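Local coordinates for genome polyprotein (Enterovirus A71, PDB 6HLW), which contains the 3A region, a small membrane-associated non-structural protein of the virus that probably recruits host proteins to its replication organelles, at residues B[18-22]-B[23-27]. Numbering follows the deposited sequence.
Sequences SVDSE and EVRQY
The N-cap of helix 22-30 is formed by Ser21, whose hydroxyl turns back to the first turn: Ser21 OG accepts a weak hydrogen bond from Val24 N at 3.5 Å. With chi1 at 54°, OG sits between its own backbone N and carbonyl carbon; serine suits this place because its short side chain can replace a missing carbonyl acceptor. Ser21 OG also donates weakly to Glu23 OE1, 3.4 Å away, and a negative charge in the first turn should interact favourably with the helix dipole. Regular bonding then begins, with Arg25 N to Ser21 O at 2.9 Å and Gln26 N to Glu22 O at 2.9 Å.

Just before the cap, Asp20 and Arg25 form a side-on salt bridge of two hydrogen bonds, the short carboxylate offering two oxygens to a long, two-pronged partner that spans the cap. Arg25 NE meets Asp20 OD1, which offers its syn lone pair, at 2.9 Å in a clearly bent bond, and Arg25 NH2 meets Asp20 OD2 at 3.0 Å; both oxygens are tilted from the guanidinium plane, OD1 more. In the chain of another protein, an aromatic side chain hydrogen-bonds Asp20 OD2 and a basic one forms a salt bridge with it; an acidic side chain pairs likewise with Arg25 NE, basic ones with Glu22. Apolar Val24 packs, with Arg25, on Leu16, joining this serine-capped helix start to helix 9-18 in a helical hairpin.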
loop_
_atom_site.group_PDB
_atom_site.type_symbol
_atom_site.label_atom_id
_atom_site.label_comp_id
_atom_site.label_asym_id
_atom_site.label_seq_id
_atom_site.Cartn_x
_atom_site.Cartn_y
_atom_site.Cartn_z
ATOM N N SER B 18 4.262 13.375 -7.800
ATOM C CA SER B 18 4.883 14.698 -7.766
ATOM C C SER B 18 4.350 15.550 -6.617
ATOM O O SER B 18 5.122 16.132 -5.856
ATOM C CB SER B 18 4.661 15.419 -9.097
ATOM O OG SER B 18 5.252 14.698 -10.165
ATOM N N VAL B 19 3.025 15.622 -6.506
ATOM C CA VAL B 19 2.369 16.329 -5.409
ATOM C C VAL B 19 1.425 15.377 -4.685
ATOM O O VAL B 19 0.532 14.793 -5.297
ATOM C CB VAL B 19 1.586 17.570 -5.906
ATOM C CG1 VAL B 19 2.550 18.675 -6.309
ATOM C CG2 VAL B 19 0.663 17.220 -7.070
ATOM N N ASP B 20 1.637 15.209 -3.383
ATOM C CA ASP B 20 0.858 14.250 -2.609
ATOM C C ASP B 20 0.430 14.826 -1.269
ATOM O O ASP B 20 1.254 15.276 -0.474
ATOM C CB ASP B 20 1.665 12.967 -2.390
ATOM C CG ASP B 20 0.783 11.738 -2.212
ATOM O OD1 ASP B 20 -0.459 11.863 -2.270
ATOM O OD2 ASP B 20 1.341 10.637 -2.018
ATOM N N SER B 21 -0.879 14.823 -1.043
ATOM C CA SER B 21 -1.452 15.235 0.228
ATOM C C SER B 21 -2.852 14.651 0.337
ATOM O O SER B 21 -3.409 14.188 -0.659
ATOM C CB SER B 21 -1.485 16.758 0.347
ATOM O OG SER B 21 -2.138 17.339 -0.766
ATOM N N GLU B 22 -3.414 14.654 1.541
ATOM C CA GLU B 22 -4.779 14.187 1.738
ATOM C C GLU B 22 -5.741 14.969 0.846
ATOM O O GLU B 22 -6.742 14.430 0.373
ATOM C CB GLU B 22 -5.192 14.321 3.204
ATOM C CG GLU B 22 -4.304 13.561 4.175
ATOM C CD GLU B 22 -4.256 12.072 3.889
ATOM O OE1 GLU B 22 -5.255 11.527 3.374
ATOM O OE2 GLU B 22 -3.213 11.448 4.176
ATOM N N GLU B 23 -5.423 16.239 0.610
ATOM C CA GLU B 23 -6.256 17.094 -0.229
ATOM C C GLU B 23 -6.270 16.599 -1.672
ATOM O O GLU B 23 -7.314 16.589 -2.322
ATOM C CB GLU B 23 -5.769 18.545 -0.182
ATOM C CG GLU B 23 -5.997 19.249 1.150
ATOM C CD GLU B 23 -5.011 18.832 2.226
ATOM O OE1 GLU B 23 -3.818 18.639 1.908
ATOM O OE2 GLU B 23 -5.432 18.701 3.394
ATOM N N VAL B 24 -5.106 16.191 -2.170
ATOM C CA VAL B 24 -4.994 15.692 -3.537
ATOM C C VAL B 24 -5.602 14.299 -3.645
ATOM O O VAL B 24 -6.243 13.970 -4.642
ATOM C CB VAL B 24 -3.525 15.657 -4.008
ATOM C CG1 VAL B 24 -3.417 15.067 -5.411
ATOM C CG2 VAL B 24 -2.930 17.055 -3.983
ATOM N N ARG B 25 -5.396 13.484 -2.615
ATOM C CA ARG B 25 -5.973 12.147 -2.572
ATOM C C ARG B 25 -7.497 12.220 -2.629
ATOM O O ARG B 25 -8.143 11.428 -3.316
ATOM C CB ARG B 25 -5.528 11.409 -1.308
ATOM C CG ARG B 25 -4.041 11.087 -1.261
ATOM C CD ARG B 25 -3.695 9.878 -2.116
ATOM N NE ARG B 25 -2.269 9.563 -2.062
ATOM C CZ ARG B 25 -1.714 8.495 -2.628
ATOM N NH1 ARG B 25 -2.461 7.623 -3.292
ATOM N NH2 ARG B 25 -0.407 8.295 -2.524
ATOM N N GLN B 26 -8.065 13.182 -1.910
ATOM C CA GLN B 26 -9.512 13.347 -1.867
ATOM C C GLN B 26 -10.042 13.904 -3.187
ATOM O O GLN B 26 -11.118 13.519 -3.640
ATOM C CB GLN B 26 -9.914 14.264 -0.712
ATOM C CG GLN B 26 -11.409 14.289 -0.442
ATOM C CD GLN B 26 -11.792 15.245 0.671
ATOM O OE1 GLN B 26 -12.251 14.826 1.733
ATOM N NE2 GLN B 26 -11.612 16.540 0.429
ATOM N N TYR B 27 -9.286 14.808 -3.803
ATOM C CA TYR B 27 -9.682 15.384 -5.084
ATOM C C TYR B 27 -9.740 14.309 -6.162
ATOM O O TYR B 27 -10.718 14.220 -6.905
ATOM C CB TYR B 27 -8.715 16.494 -5.505
ATOM C CG TYR B 27 -9.083 17.156 -6.817
ATOM C CD1 TYR B 27 -10.129 18.066 -6.889
ATOM C CD2 TYR B 27 -8.381 16.874 -7.981
ATOM C CE1 TYR B 27 -10.469 18.674 -8.084
ATOM C CE2 TYR B 27 -8.713 17.477 -9.182
ATOM C CZ TYR B 27 -9.758 18.377 -9.227
ATOM O OH TYR B 27 -10.092 18.981 -10.419
#